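Local coordinates for cathepsin L Propeptide (Toxoplasma gondii, PDB 3F75), which is the I29-family inhibitory propeptide of a cathepsin L-like cysteine protease, a small, mainly helical domain held here against a second protein chain, at residues W16-F21 and L53-H57; F28-K34 and M70-D75. All blocks are in the same frame, centred on the assembly; numbering follows the deposited sequence.

Contact 1 (W16-F21 and L53-H57); sequences WKEAHF and LVYIH
Trp16, just ahead of helix 18-32, and Phe21 in its first turn face one side of helix 39-60, with the backbones well apart: CA of Phe21 lies 8.6 Å from CA of Leu53, and CA of Trp16 is 9.5 Å from that of Val54. The six-membered ring of Trp16 leans over one face of the His57 imidazole, the planes 46° apart, with Trp16 CH2 3.4 Å from His57 CG and CZ2 above the centre of the imidazole. His57 meets it because its CG stands anti to the backbone N (chi1 175°), the imidazole reaching out toward the indole. Leu53 crosses the indole nearly at a right angle, its CG 4.1 Å from Trp16 CZ3. The CD2 branch of Leu53 goes on to the edge of the Phe21 ring, 3.9 Å from Phe21 CD1. Beside it, Val54 CG2 touches Phe21 CZ at 3.6 Å. Within its own segment, His20 sets CE1 over a face of the indole, toward its rim, while Glu18 ties the same helix start to Lys50 and Tyr46. The join of helix 39-60 to the start of helix 18-32 and the residue Trp16 before it therefore rests on aromatic and aliphatic contact, with the polar ties lying alongside.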
# COMPACT_ATOMS: atom_id res chain seq x y z
N TRP B 16 -13.30 -20.86 -22.71
CA TRP B 16 -12.89 -19.93 -23.81
C TRP B 16 -11.91 -20.60 -24.77
O TRP B 16 -11.15 -21.48 -24.38
CB TRP B 16 -12.22 -18.68 -23.25
CG TRP B 16 -13.07 -17.90 -22.31
CD1 TRP B 16 -14.41 -17.68 -22.40
CD2 TRP B 16 -12.63 -17.20 -21.14
NE1 TRP B 16 -14.84 -16.90 -21.36
CE2 TRP B 16 -13.77 -16.58 -20.57
CE3 TRP B 16 -11.39 -17.03 -20.52
CZ2 TRP B 16 -13.69 -15.82 -19.40
CZ3 TRP B 16 -11.32 -16.27 -19.36
CH2 TRP B 16 -12.46 -15.67 -18.81
N LYS B 17 -11.95 -20.18 -26.03
CA LYS B 17 -10.97 -20.63 -27.03
C LYS B 17 -9.70 -19.78 -26.95
O LYS B 17 -9.68 -18.72 -26.32
CB LYS B 17 -11.57 -20.57 -28.44
CG LYS B 17 -12.81 -21.44 -28.66
CD LYS B 17 -12.52 -22.94 -28.54
CE LYS B 17 -11.54 -23.43 -29.60
NZ LYS B 17 -11.61 -24.91 -29.78
N GLU B 18 -8.65 -20.25 -27.62
CA GLU B 18 -7.37 -19.55 -27.67
C GLU B 18 -7.52 -18.13 -28.22
O GLU B 18 -6.93 -17.19 -27.69
CB GLU B 18 -6.37 -20.35 -28.53
CG GLU B 18 -4.93 -19.88 -28.46
CD GLU B 18 -4.34 -19.99 -27.06
OE1 GLU B 18 -4.76 -20.88 -26.30
OE2 GLU B 18 -3.44 -19.19 -26.73
N ALA B 19 -8.32 -17.98 -29.27
CA ALA B 19 -8.56 -16.68 -29.87
C ALA B 19 -9.13 -15.67 -28.88
O ALA B 19 -8.81 -14.49 -28.97
CB ALA B 19 -9.49 -16.81 -31.07
N HIS B 20 -9.96 -16.12 -27.93
CA HIS B 20 -10.44 -15.23 -26.87
C HIS B 20 -9.28 -14.75 -26.00
O HIS B 20 -9.16 -13.55 -25.71
CB HIS B 20 -11.50 -15.89 -25.97
CG HIS B 20 -11.80 -15.10 -24.73
ND1 HIS B 20 -11.23 -15.39 -23.51
CD2 HIS B 20 -12.54 -13.98 -24.55
CE1 HIS B 20 -11.63 -14.50 -22.62
NE2 HIS B 20 -12.43 -13.64 -23.22
N PHE B 21 -8.43 -15.68 -25.57
CA PHE B 21 -7.24 -15.34 -24.80
C PHE B 21 -6.32 -14.44 -25.60
O PHE B 21 -5.78 -13.47 -25.07
CB PHE B 21 -6.48 -16.60 -24.37
CG PHE B 21 -7.16 -17.38 -23.27
CD1 PHE B 21 -7.39 -16.80 -22.03
CD2 PHE B 21 -7.52 -18.70 -23.46
CE1 PHE B 21 -7.99 -17.53 -21.00
CE2 PHE B 21 -8.12 -19.44 -22.44
CZ PHE B 21 -8.36 -18.85 -21.21
N LEU B 53 -5.79 -14.51 -15.80
CA LEU B 53 -7.12 -14.23 -16.32
C LEU B 53 -8.10 -15.34 -15.92
O LEU B 53 -9.23 -15.07 -15.48
CB LEU B 53 -7.06 -14.06 -17.84
CG LEU B 53 -8.36 -13.59 -18.52
CD1 LEU B 53 -8.78 -12.23 -17.96
CD2 LEU B 53 -8.22 -13.55 -20.04
N VAL B 54 -7.66 -16.59 -16.07
CA VAL B 54 -8.49 -17.73 -15.71
C VAL B 54 -8.75 -17.70 -14.20
O VAL B 54 -9.90 -17.89 -13.75
CB VAL B 54 -7.85 -19.08 -16.15
CG1 VAL B 54 -8.58 -20.25 -15.49
CG2 VAL B 54 -7.86 -19.21 -17.67
N TYR B 55 -7.71 -17.40 -13.44
CA TYR B 55 -7.86 -17.30 -12.00
C TYR B 55 -8.89 -16.28 -11.58
O TYR B 55 -9.72 -16.56 -10.73
CB TYR B 55 -6.53 -16.94 -11.36
CG TYR B 55 -6.62 -16.80 -9.86
CD1 TYR B 55 -6.63 -17.91 -9.05
CD2 TYR B 55 -6.69 -15.55 -9.26
CE1 TYR B 55 -6.72 -17.80 -7.69
CE2 TYR B 55 -6.75 -15.42 -7.88
CZ TYR B 55 -6.78 -16.55 -7.11
OH TYR B 55 -6.84 -16.45 -5.74
N ILE B 56 -8.83 -15.08 -12.19
CA ILE B 56 -9.70 -13.97 -11.86
C ILE B 56 -11.15 -14.34 -12.17
O ILE B 56 -12.04 -14.22 -11.31
CB ILE B 56 -9.27 -12.69 -12.63
CG1 ILE B 56 -7.93 -12.19 -12.10
CG2 ILE B 56 -10.34 -11.59 -12.57
CD1 ILE B 56 -7.28 -11.11 -12.99
N HIS B 57 -11.36 -14.81 -13.40
CA HIS B 57 -12.67 -15.23 -13.85
C HIS B 57 -13.28 -16.30 -12.96
O HIS B 57 -14.44 -16.21 -12.58
CB HIS B 57 -12.59 -15.74 -15.28
CG HIS B 57 -13.89 -16.30 -15.78
ND1 HIS B 57 -14.99 -15.51 -16.01
CD2 HIS B 57 -14.25 -17.56 -16.11
CE1 HIS B 57 -15.98 -16.26 -16.47
NE2 HIS B 57 -15.56 -17.51 -16.53

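Contact 2 (F28-K34 and M70-D75); sequences FQAMYAK and MNHFGD. With EDO (1,2-ethanediol), chain F.
Lys34 reaches across to the 70-75 loop and gives its ammonium to the carbonyl of His72, NZ to O 3.0 Å, in the carbonyl plane with a C=O...N angle of 157°. The same NZ forms a long salt bridge to Asp75 OD1 (3.6 Å) and donates to O1 of a 1,2-ethanediol, probably from the crystallisation liquor, whose O2 donates to Asp75 OD2. A bend at chi2 (-89°), followed by an extended end, brings NZ to these partners. Next to this polar cluster, Tyr32 lies flat against the loop: His72 CA sits over the ring 3.9 Å from its centroid, a CH-pi contact only 7° off the normal, and Met31 CG covers the opposite face. The loop owes its shape to a type I beta turn from Asn71 to Gly74, closed by Gly74 N to Asn71 O, and to an Asx turn in which Asn71 OD1 accepts from Phe73 N. The 70-75 loop links strand 66-68 to helix 78-84 in this cathepsin propeptide inhibitor (I29) domain. Phe28 pushes deeper, presenting CE1 edge-on to Asn71 O at 3.5 Å, with Gly74 CA close by and the sulfur of Met70 in an oblique Met-aromatic contact. Farther out, Tyr36 OH bonds Asp75 OD2, Arg45 and Asn52 hold the carbonyls of Asp75 and Gly74, and the Asn71 amide donates to the backbone of the other protein chain.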
# COMPACT_ATOMS: atom_id res chain seq x y z
N PHE B 28 -4.98 -6.09 -23.30
CA PHE B 28 -4.12 -5.88 -22.14
C PHE B 28 -2.87 -5.11 -22.57
O PHE B 28 -2.48 -4.14 -21.91
CB PHE B 28 -3.74 -7.24 -21.51
CG PHE B 28 -2.68 -7.17 -20.44
CD1 PHE B 28 -3.00 -6.79 -19.15
CD2 PHE B 28 -1.37 -7.51 -20.72
CE1 PHE B 28 -2.04 -6.75 -18.15
CE2 PHE B 28 -0.39 -7.46 -19.74
CZ PHE B 28 -0.72 -7.08 -18.44
N GLN B 29 -2.24 -5.54 -23.65
CA GLN B 29 -1.03 -4.87 -24.16
C GLN B 29 -1.33 -3.41 -24.52
O GLN B 29 -0.55 -2.52 -24.18
CB GLN B 29 -0.46 -5.60 -25.38
CG GLN B 29 0.26 -6.89 -25.05
CD GLN B 29 1.17 -7.35 -26.18
OE1 GLN B 29 0.80 -8.22 -26.95
NE2 GLN B 29 2.36 -6.76 -26.28
N ALA B 30 -2.46 -3.18 -25.19
CA ALA B 30 -2.86 -1.84 -25.59
C ALA B 30 -3.18 -0.98 -24.39
O ALA B 30 -2.72 0.15 -24.28
CB ALA B 30 -4.08 -1.89 -26.54
N MET B 31 -3.99 -1.53 -23.49
CA MET B 31 -4.45 -0.77 -22.35
C MET B 31 -3.27 -0.36 -21.46
O MET B 31 -3.23 0.77 -20.98
CB MET B 31 -5.45 -1.59 -21.54
CG MET B 31 -6.06 -0.83 -20.38
SD MET B 31 -7.35 -1.81 -19.62
CE MET B 31 -8.57 -1.84 -20.95
N TYR B 32 -2.31 -1.25 -21.23
CA TYR B 32 -1.20 -0.89 -20.33
C TYR B 32 0.11 -0.59 -21.04
O TYR B 32 1.14 -0.41 -20.39
CB TYR B 32 -1.00 -1.97 -19.26
CG TYR B 32 -2.24 -2.18 -18.43
CD1 TYR B 32 -2.66 -1.21 -17.53
CD2 TYR B 32 -3.00 -3.33 -18.56
CE1 TYR B 32 -3.82 -1.41 -16.75
CE2 TYR B 32 -4.14 -3.51 -17.82
CZ TYR B 32 -4.54 -2.56 -16.91
OH TYR B 32 -5.70 -2.77 -16.17
N ALA B 33 0.09 -0.51 -22.36
CA ALA B 33 1.28 -0.21 -23.14
C ALA B 33 2.38 -1.20 -22.80
O ALA B 33 3.52 -0.81 -22.59
CB ALA B 33 1.75 1.24 -22.90
N LYS B 34 2.02 -2.47 -22.71
CA LYS B 34 2.98 -3.52 -22.44
C LYS B 34 3.55 -4.02 -23.76
O LYS B 34 2.80 -4.44 -24.66
CB LYS B 34 2.32 -4.70 -21.72
CG LYS B 34 1.65 -4.33 -20.41
CD LYS B 34 2.59 -4.43 -19.27
CE LYS B 34 1.89 -4.21 -17.94
NZ LYS B 34 2.89 -4.33 -16.85
N MET B 70 -8.56 -7.83 -13.49
CA MET B 70 -7.30 -7.65 -14.20
C MET B 70 -6.76 -6.21 -14.02
O MET B 70 -7.51 -5.25 -13.90
CB MET B 70 -7.50 -7.98 -15.69
CG MET B 70 -6.24 -7.82 -16.56
SD MET B 70 -4.91 -8.95 -16.11
CE MET B 70 -5.66 -10.55 -16.39
N ASN B 71 -5.44 -6.07 -13.97
CA ASN B 71 -4.83 -4.78 -13.74
C ASN B 71 -3.40 -4.78 -14.28
O ASN B 71 -3.02 -5.73 -14.98
CB ASN B 71 -4.88 -4.43 -12.25
CG ASN B 71 -4.12 -5.41 -11.39
OD1 ASN B 71 -3.07 -5.92 -11.77
ND2 ASN B 71 -4.63 -5.65 -10.19
N HIS B 72 -2.60 -3.76 -13.98
CA HIS B 72 -1.26 -3.66 -14.62
C HIS B 72 -0.25 -4.71 -14.13
O HIS B 72 0.83 -4.82 -14.70
CB HIS B 72 -0.67 -2.23 -14.60
CG HIS B 72 -0.31 -1.70 -13.25
ND1 HIS B 72 -0.27 -0.35 -12.98
CD2 HIS B 72 0.01 -2.31 -12.09
CE1 HIS B 72 0.08 -0.15 -11.72
NE2 HIS B 72 0.24 -1.33 -11.15
N PHE B 73 -0.63 -5.52 -13.14
CA PHE B 73 0.19 -6.66 -12.70
C PHE B 73 -0.20 -7.96 -13.41
O PHE B 73 0.29 -9.04 -13.05
CB PHE B 73 0.03 -6.90 -11.21
CG PHE B 73 0.29 -5.69 -10.36
CD1 PHE B 73 1.52 -5.05 -10.42
CD2 PHE B 73 -0.66 -5.24 -9.46
CE1 PHE B 73 1.78 -3.95 -9.63
CE2 PHE B 73 -0.39 -4.13 -8.65
CZ PHE B 73 0.82 -3.49 -8.74
N GLY B 74 -1.07 -7.85 -14.42
CA GLY B 74 -1.65 -9.03 -15.10
C GLY B 74 -0.70 -10.04 -15.73
O GLY B 74 -1.03 -11.21 -15.88
N ASP B 75 0.49 -9.58 -16.10
CA ASP B 75 1.48 -10.46 -16.74
C ASP B 75 2.63 -10.86 -15.80
O ASP B 75 3.67 -11.32 -16.27
CB ASP B 75 2.01 -9.84 -18.05
CG ASP B 75 2.75 -8.52 -17.85
OD1 ASP B 75 2.59 -7.87 -16.80
OD2 ASP B 75 3.50 -8.11 -18.77
C1 EDO F . 6.83 -4.98 -17.24
O1 EDO F . 5.78 -3.99 -17.33
C2 EDO F . 6.27 -6.39 -17.41
O2 EDO F . 5.32 -6.38 -18.48

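Overall arrangement
Helix 18-32 serves both contacts, its start leaning on helix 39-60 in contact 1 and its far end on the 70-75 loop in contact 2; the centres are about 15 Å apart. Their segments alternate along the sequence. They meet directly where helix 39-60 backs onto the loop: Ile56 CD1 packs 3.6 Å from Met70 N, and Leu53 CD1 lies 3.9 Å from Met70 CE. Contact 1 is a surface join, whereas contact 2 lies nearer the centre of the chain, is partly buried and holds the 1,2-ethanediol, bonded by Lys34 and Asp75. Both adjoin the other protein chain, through Tyr55 and Ile56 in one and through Asn71, His72 and Phe73 in the other.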